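Local coordinates for protein dihydroxyacetone kinase (Citrobacter freundii, PDB 1UN8) that phosphorylates dihydroxyacetone with ATP, giving dihydroxyacetone phosphate in glycerol fermentation, and works as a homodimer with a separate ATP-binding helical domain, at residues A[195-200]-A[297-302]; A[258-263]-A[291-296]; A[389-394]-A[426-431]. All blocks are in the same frame, centred on the assembly; numbering follows the deposited sequence.

Contact 1. Residues A[195-200]-A[297-302]; sequences SCHLPQ and ALDMKG
C196 and M300 mark the closest backbone approach, with CA atoms 4.1 Å apart. The 195-200 segment is irregular, whereas A297 to M300 form a type II' beta turn closed by M300 N on A297 O at 2.9 Å; the positive phi of L298, 54°, belongs to that turn. One water bridges the two backbones beside it, donating to S195 O and accepting, over the longer leg, from K301 N.

The turn presents the carboxylate of D299 to H197, which takes it with two N-H groups. H197 N bonds to D299 OD1 at 2.7 Å and H197 ND1 to D299 OD2 at 2.5 Å, and each oxygen uses its syn lone pair, so the carboxylate is held as a fork. OD2 lies at the imidazole edge, almost in the ring plane, although ring and carboxylate planes are 58° apart. With CG of D299 between its backbone N and carbonyl carbon (chi1 67°), the carboxylate folds back toward H197. On the apolar side, C196 CB packs on L298 CB at 3.7 Å, and L298 CD1 reaches L198 CD2 at 3.9 Å, the two leucines crossing near a right angle.

D299 OD2 also forms a salt bridge with NZ of K301 of the second subunit, reciprocated across the dimer, which probably stabilises its negative charge. Segment 195-200 follows strand 186-192, and the turn leads into that strand's sheet neighbour, 301-309; backbone bonds from L298 to G60, a substrate-binding residue, and from M300 to G263 tie the turn to adjoining loops.

Contact 2. Residues A[258-263]-A[291-296]; sequences INNLGG and PASLVT
N259 aims its amide at the bend through L294 and V295 and grips it with three hydrogen bonds. Its CG stands anti to the backbone N (chi1 177°), which carries the amide across to the other segment. OD1 accepts from two successive backbone groups: L294 N, 2.8 Å away and almost in line with the amide C=O, and V295 N, 2.9 Å away and above the carbonyl plane. On the other branch, ND2 donates to V295 O at 2.7 Å, with the acceptor close to the amide plane. Held at both ends, the amide has little freedom to flip, and ND2 has a further partner in S304 OG.

N260 is turned differently: its CB lies against S293 OG at 3.6 Å, while its OD1 folds back on its own chain to take G262 N, an Asx turn, and its ND2 bonds to V264 O. I258 and P291 run alongside each other in the same direction, CG2 to CB at 4.0 Å, with M269 and T273 of helix 266-277 packing on the proline. At the far end T296 CB lies against L261 O, and T296 OG1 hydrogen-bonds to E62 O.

The backbone evidence is a parallel bridge between N259 and A292: A292 N donates to I258 O at 3.2 Å and N260 N to A292 O at 2.8 Å. Segment 291-296 borders the substrate site, where T296 O accepts from ND1 of H61, a substrate-binding residue. The arrangement is that of a beta-alpha-beta unit, strand 254-260, helix 266-277 and strand 285-292, whose parallel strands end beside the substrate site.

Contact 3. Residues A[389-394]-A[426-431]; sequences GSTFAA and VVMGGS
M428 reaches T391 and F392 through a side chain whose chi1 of -100° departs from the staggered positions, followed by an extended chi2 and a bend at chi3 (-73°). That course brings SD alongside T391 and F392 of helix 388-404. On T391, CG2 stands anti to the backbone N, which points the methyl at the methionine, while OG1 is left beside the backbone N to bond with D387 O, one turn earlier.

The side chains of T391 and M428 then cross at about a right angle, with T391 CG2 3.8 Å from M428 SD. G429 O lies 3.7 Å from T391 CG2. The sulfur also makes a Met-aromatic contact with F392, 5.4 Å from the ring centroid and 55° off the ring normal, an oblique approach in which the ring atom nearest to M428 SD is F392 CD1 at 4.3 Å. One turn along, A394 CB meets V427 CG1 at 3.6 Å and V427 O at the same distance.

M428 is the first residue to leave helical geometry after helix 413-427, so the contact sets the end of that helix, and the turn into helix 430-448, against helix 388-404. S431 and S432 after the turn bind ATP, as do D387 and T388 before T391. No hydrogen bond joins the two segments: methyl, thioether and ring surfaces, with some backbone carbonyls, pack by van der Waals contact. M428 lines the pocket of the bound phospholipid, while the F392 side chain lies about 4 Å from those of T388 and G535 of the ATP site, so this largely apolar contact touches both sites of the helical barrel.

Contacts 1 and 2 reach the same sheet and touch: M300 O lies 2.7 Å from G263 N and G302 O 2.8 Å from L261 N, both probable hydrogen bonds linking the neighbouring strands 301-309 and 254-260. Both are buried and polar in their key bonds, but contact 1 relies on a carboxylate and an imidazole, contact 2 on an amide and backbone pairing. Five residues of each lie near the second subunit, against one in contact 3. That contact stands in the C-terminal helical domain, its centre about 48 Å from that of contact 1. Partly buried and apolar, it joins helices, where contact 1 joins a loop to a turn before a strand and contact 2 two strand ends.

Contact 1. Residues A[195-200]-A[297-302]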
# COMPACT_ATOMS: atom_id res chain seq x y z
N SER A 195 -1.04 9.91 -11.48
CA SER A 195 -2.33 9.25 -11.47
C SER A 195 -2.12 7.74 -11.36
O SER A 195 -1.00 7.27 -11.16
CB SER A 195 -3.12 9.60 -12.72
OG SER A 195 -4.48 9.25 -12.56
N CYS A 196 -3.19 6.97 -11.50
CA CYS A 196 -3.09 5.52 -11.35
C CYS A 196 -3.01 4.75 -12.66
O CYS A 196 -3.36 5.26 -13.72
CB CYS A 196 -4.30 5.00 -10.57
SG CYS A 196 -5.86 5.43 -11.39
N HIS A 197 -2.56 3.50 -12.57
CA HIS A 197 -2.49 2.63 -13.73
C HIS A 197 -3.85 1.96 -13.87
O HIS A 197 -4.37 1.38 -12.92
CB HIS A 197 -1.42 1.56 -13.55
CG HIS A 197 -0.02 2.09 -13.59
ND1 HIS A 197 0.79 2.13 -12.48
CD2 HIS A 197 0.69 2.64 -14.60
CE1 HIS A 197 1.95 2.68 -12.80
NE2 HIS A 197 1.91 3.00 -14.08
N LEU A 198 -4.44 2.05 -15.05
CA LEU A 198 -5.74 1.45 -15.30
C LEU A 198 -5.60 0.05 -15.87
O LEU A 198 -4.63 -0.24 -16.55
CB LEU A 198 -6.52 2.33 -16.26
CG LEU A 198 -6.84 3.73 -15.73
CD1 LEU A 198 -7.46 4.56 -16.85
CD2 LEU A 198 -7.78 3.64 -14.52
N PRO A 199 -6.57 -0.83 -15.60
CA PRO A 199 -6.52 -2.21 -16.11
C PRO A 199 -6.87 -2.27 -17.60
O PRO A 199 -7.74 -3.05 -18.01
CB PRO A 199 -7.53 -2.94 -15.24
CG PRO A 199 -8.56 -1.90 -15.00
CD PRO A 199 -7.73 -0.66 -14.70
N GLN A 200 -6.18 -1.47 -18.40
CA GLN A 200 -6.43 -1.43 -19.84
C GLN A 200 -5.33 -0.69 -20.58
O GLN A 200 -4.52 0.03 -19.99
CB GLN A 200 -7.74 -0.73 -20.10
CG GLN A 200 -7.66 0.74 -19.79
CD GLN A 200 -8.99 1.33 -19.38
OE1 GLN A 200 -9.70 0.77 -18.54
NE2 GLN A 200 -9.33 2.49 -19.96
N ALA A 297 -7.27 4.90 -5.01
CA ALA A 297 -7.47 5.25 -6.42
C ALA A 297 -6.49 4.30 -7.11
O ALA A 297 -5.50 4.72 -7.72
CB ALA A 297 -7.08 6.71 -6.67
N LEU A 298 -6.79 3.01 -6.99
CA LEU A 298 -5.93 1.98 -7.53
C LEU A 298 -4.53 2.22 -6.96
O LEU A 298 -4.38 2.33 -5.74
CB LEU A 298 -5.95 2.01 -9.05
CG LEU A 298 -7.32 1.56 -9.60
CD1 LEU A 298 -7.38 1.69 -11.11
CD2 LEU A 298 -7.55 0.13 -9.18
N ASP A 299 -3.51 2.32 -7.81
CA ASP A 299 -2.15 2.53 -7.31
C ASP A 299 -1.67 3.99 -7.35
O ASP A 299 -0.46 4.25 -7.33
CB ASP A 299 -1.18 1.64 -8.07
CG ASP A 299 -1.04 2.02 -9.53
OD1 ASP A 299 -1.87 2.80 -10.03
OD2 ASP A 299 -0.12 1.51 -10.19
N MET A 300 -2.60 4.93 -7.37
CA MET A 300 -2.27 6.35 -7.40
C MET A 300 -1.23 6.73 -6.35
O MET A 300 -1.43 6.49 -5.16
CB MET A 300 -3.54 7.18 -7.18
CG MET A 300 -3.33 8.68 -7.27
SD MET A 300 -4.90 9.51 -7.60
CE MET A 300 -5.03 10.45 -6.12
N LYS A 301 -0.13 7.33 -6.78
CA LYS A 301 0.88 7.72 -5.82
C LYS A 301 0.59 9.07 -5.19
O LYS A 301 1.21 10.08 -5.54
CB LYS A 301 2.28 7.71 -6.45
CG LYS A 301 3.37 8.06 -5.44
CD LYS A 301 4.72 7.44 -5.75
CE LYS A 301 5.64 7.59 -4.53
NZ LYS A 301 6.97 6.92 -4.66
N GLY A 302 -0.36 9.09 -4.26
CA GLY A 302 -0.73 10.30 -3.56
C GLY A 302 -1.34 9.92 -2.22
O GLY A 302 -1.51 8.73 -1.94
O HOH W 1 1.20 6.50 -9.65

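Contact 2. Residues A[258-263]-A[291-296]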
# COMPACT_ATOMS: atom_id res chain seq x y z
N ILE A 258 -4.97 9.81 7.86
CA ILE A 258 -3.92 9.85 6.84
C ILE A 258 -4.14 8.63 5.94
O ILE A 258 -3.84 7.49 6.31
CB ILE A 258 -2.52 9.76 7.47
CG1 ILE A 258 -2.38 10.84 8.55
CG2 ILE A 258 -1.45 9.95 6.42
CD1 ILE A 258 -1.92 10.32 9.89
N ASN A 259 -4.67 8.89 4.75
CA ASN A 259 -5.01 7.88 3.77
C ASN A 259 -4.02 7.78 2.60
O ASN A 259 -3.65 8.78 1.98
CB ASN A 259 -6.41 8.17 3.23
CG ASN A 259 -6.85 7.20 2.14
OD1 ASN A 259 -6.95 5.99 2.37
ND2 ASN A 259 -7.11 7.72 0.94
N ASN A 260 -3.62 6.55 2.28
CA ASN A 260 -2.70 6.31 1.19
C ASN A 260 -3.54 6.02 -0.04
O ASN A 260 -4.28 5.03 -0.05
CB ASN A 260 -1.82 5.11 1.51
CG ASN A 260 -0.72 4.92 0.47
OD1 ASN A 260 -0.90 5.23 -0.71
ND2 ASN A 260 0.42 4.40 0.91
N LEU A 261 -3.44 6.86 -1.08
CA LEU A 261 -4.24 6.63 -2.28
C LEU A 261 -3.88 5.33 -3.01
O LEU A 261 -4.60 4.90 -3.93
CB LEU A 261 -4.15 7.82 -3.23
CG LEU A 261 -5.15 8.98 -3.05
CD1 LEU A 261 -6.23 8.63 -2.05
CD2 LEU A 261 -4.41 10.22 -2.64
N GLY A 262 -2.77 4.70 -2.62
CA GLY A 262 -2.41 3.44 -3.22
C GLY A 262 -1.00 3.21 -3.69
O GLY A 262 -0.55 2.06 -3.74
N GLY A 263 -0.29 4.28 -4.03
CA GLY A 263 1.07 4.13 -4.52
C GLY A 263 2.19 4.74 -3.71
O GLY A 263 3.35 4.72 -4.14
N PRO A 291 -1.41 6.20 9.22
CA PRO A 291 -1.43 6.00 7.77
C PRO A 291 -1.83 4.60 7.35
O PRO A 291 -1.37 3.62 7.91
CB PRO A 291 -0.00 6.35 7.35
CG PRO A 291 0.81 6.00 8.54
CD PRO A 291 -0.04 6.54 9.67
N ALA A 292 -2.71 4.52 6.36
CA ALA A 292 -3.19 3.25 5.84
C ALA A 292 -3.91 3.47 4.51
O ALA A 292 -4.35 4.59 4.21
CB ALA A 292 -4.14 2.59 6.84
N SER A 293 -4.02 2.41 3.71
CA SER A 293 -4.73 2.49 2.45
C SER A 293 -6.18 2.21 2.79
O SER A 293 -6.55 1.06 2.96
CB SER A 293 -4.19 1.44 1.47
OG SER A 293 -2.82 1.68 1.17
N LEU A 294 -6.99 3.26 2.89
CA LEU A 294 -8.40 3.12 3.26
C LEU A 294 -9.38 3.37 2.11
O LEU A 294 -10.31 2.58 1.90
CB LEU A 294 -8.69 4.05 4.43
CG LEU A 294 -7.80 3.71 5.64
CD1 LEU A 294 -7.96 4.76 6.72
CD2 LEU A 294 -8.18 2.34 6.15
N VAL A 295 -9.20 4.47 1.40
CA VAL A 295 -10.05 4.80 0.25
C VAL A 295 -9.02 5.13 -0.83
O VAL A 295 -8.44 6.23 -0.84
CB VAL A 295 -10.95 6.02 0.53
CG1 VAL A 295 -11.75 6.37 -0.71
CG2 VAL A 295 -11.90 5.74 1.68
N THR A 296 -8.78 4.18 -1.72
CA THR A 296 -7.77 4.35 -2.75
C THR A 296 -8.24 4.74 -4.12
O THR A 296 -9.43 4.88 -4.37
CB THR A 296 -6.94 3.07 -2.92
OG1 THR A 296 -7.79 2.02 -3.40
CG2 THR A 296 -6.29 2.66 -1.60

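Contact 3. Residues A[389-394]-A[426-431]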
# COMPACT_ATOMS: atom_id res chain seq x y z
N GLY A 389 45.25 -3.13 -3.53
CA GLY A 389 46.60 -2.89 -3.08
C GLY A 389 46.65 -1.72 -2.11
O GLY A 389 47.27 -1.78 -1.05
N SER A 390 45.96 -0.64 -2.47
CA SER A 390 45.93 0.56 -1.63
C SER A 390 45.19 0.31 -0.32
O SER A 390 45.60 0.79 0.74
CB SER A 390 45.27 1.71 -2.39
OG SER A 390 46.02 2.06 -3.54
N THR A 391 44.09 -0.43 -0.39
CA THR A 391 43.31 -0.75 0.80
C THR A 391 44.17 -1.53 1.78
O THR A 391 44.23 -1.21 2.97
CB THR A 391 42.07 -1.58 0.43
OG1 THR A 391 41.31 -0.89 -0.57
CG2 THR A 391 41.20 -1.82 1.65
N PHE A 392 44.85 -2.56 1.28
CA PHE A 392 45.71 -3.39 2.11
C PHE A 392 46.91 -2.59 2.60
O PHE A 392 47.35 -2.76 3.74
CB PHE A 392 46.20 -4.61 1.32
CG PHE A 392 45.19 -5.73 1.24
CD1 PHE A 392 43.84 -5.48 1.37
CD2 PHE A 392 45.61 -7.03 1.00
CE1 PHE A 392 42.91 -6.51 1.25
CE2 PHE A 392 44.68 -8.07 0.87
CZ PHE A 392 43.33 -7.80 1.00
N ALA A 393 47.44 -1.72 1.74
CA ALA A 393 48.58 -0.89 2.11
C ALA A 393 48.17 0.06 3.23
O ALA A 393 48.93 0.32 4.16
CB ALA A 393 49.08 -0.09 0.89
N ALA A 394 46.94 0.56 3.13
CA ALA A 394 46.41 1.48 4.13
C ALA A 394 46.45 0.83 5.51
O ALA A 394 46.86 1.45 6.49
CB ALA A 394 44.97 1.87 3.78
N VAL A 426 38.96 1.13 10.32
CA VAL A 426 39.04 2.59 10.38
C VAL A 426 39.89 3.13 9.25
O VAL A 426 39.62 4.20 8.71
CB VAL A 426 39.63 3.05 11.73
CG1 VAL A 426 39.83 4.57 11.73
CG2 VAL A 426 38.71 2.63 12.86
N VAL A 427 40.93 2.38 8.88
CA VAL A 427 41.82 2.81 7.82
C VAL A 427 41.54 2.12 6.48
O VAL A 427 41.89 2.63 5.42
CB VAL A 427 43.28 2.56 8.24
CG1 VAL A 427 44.22 2.96 7.11
CG2 VAL A 427 43.58 3.36 9.49
N MET A 428 40.92 0.95 6.55
CA MET A 428 40.58 0.18 5.36
C MET A 428 39.09 0.32 5.07
O MET A 428 38.26 -0.14 5.86
CB MET A 428 40.90 -1.29 5.55
CG MET A 428 42.19 -1.76 4.94
SD MET A 428 42.25 -3.56 4.91
CE MET A 428 42.51 -3.92 6.69
N GLY A 429 38.76 0.94 3.94
CA GLY A 429 37.36 1.09 3.61
C GLY A 429 36.86 -0.18 2.96
O GLY A 429 37.66 -1.04 2.59
N GLY A 430 35.55 -0.31 2.84
CA GLY A 430 34.98 -1.47 2.18
C GLY A 430 35.10 -2.80 2.90
O GLY A 430 35.72 -2.90 3.97
N SER A 431 34.50 -3.82 2.29
CA SER A 431 34.48 -5.17 2.82
C SER A 431 35.84 -5.73 3.22
O SER A 431 35.93 -6.56 4.13
CB SER A 431 33.81 -6.11 1.82
OG SER A 431 34.44 -6.03 0.56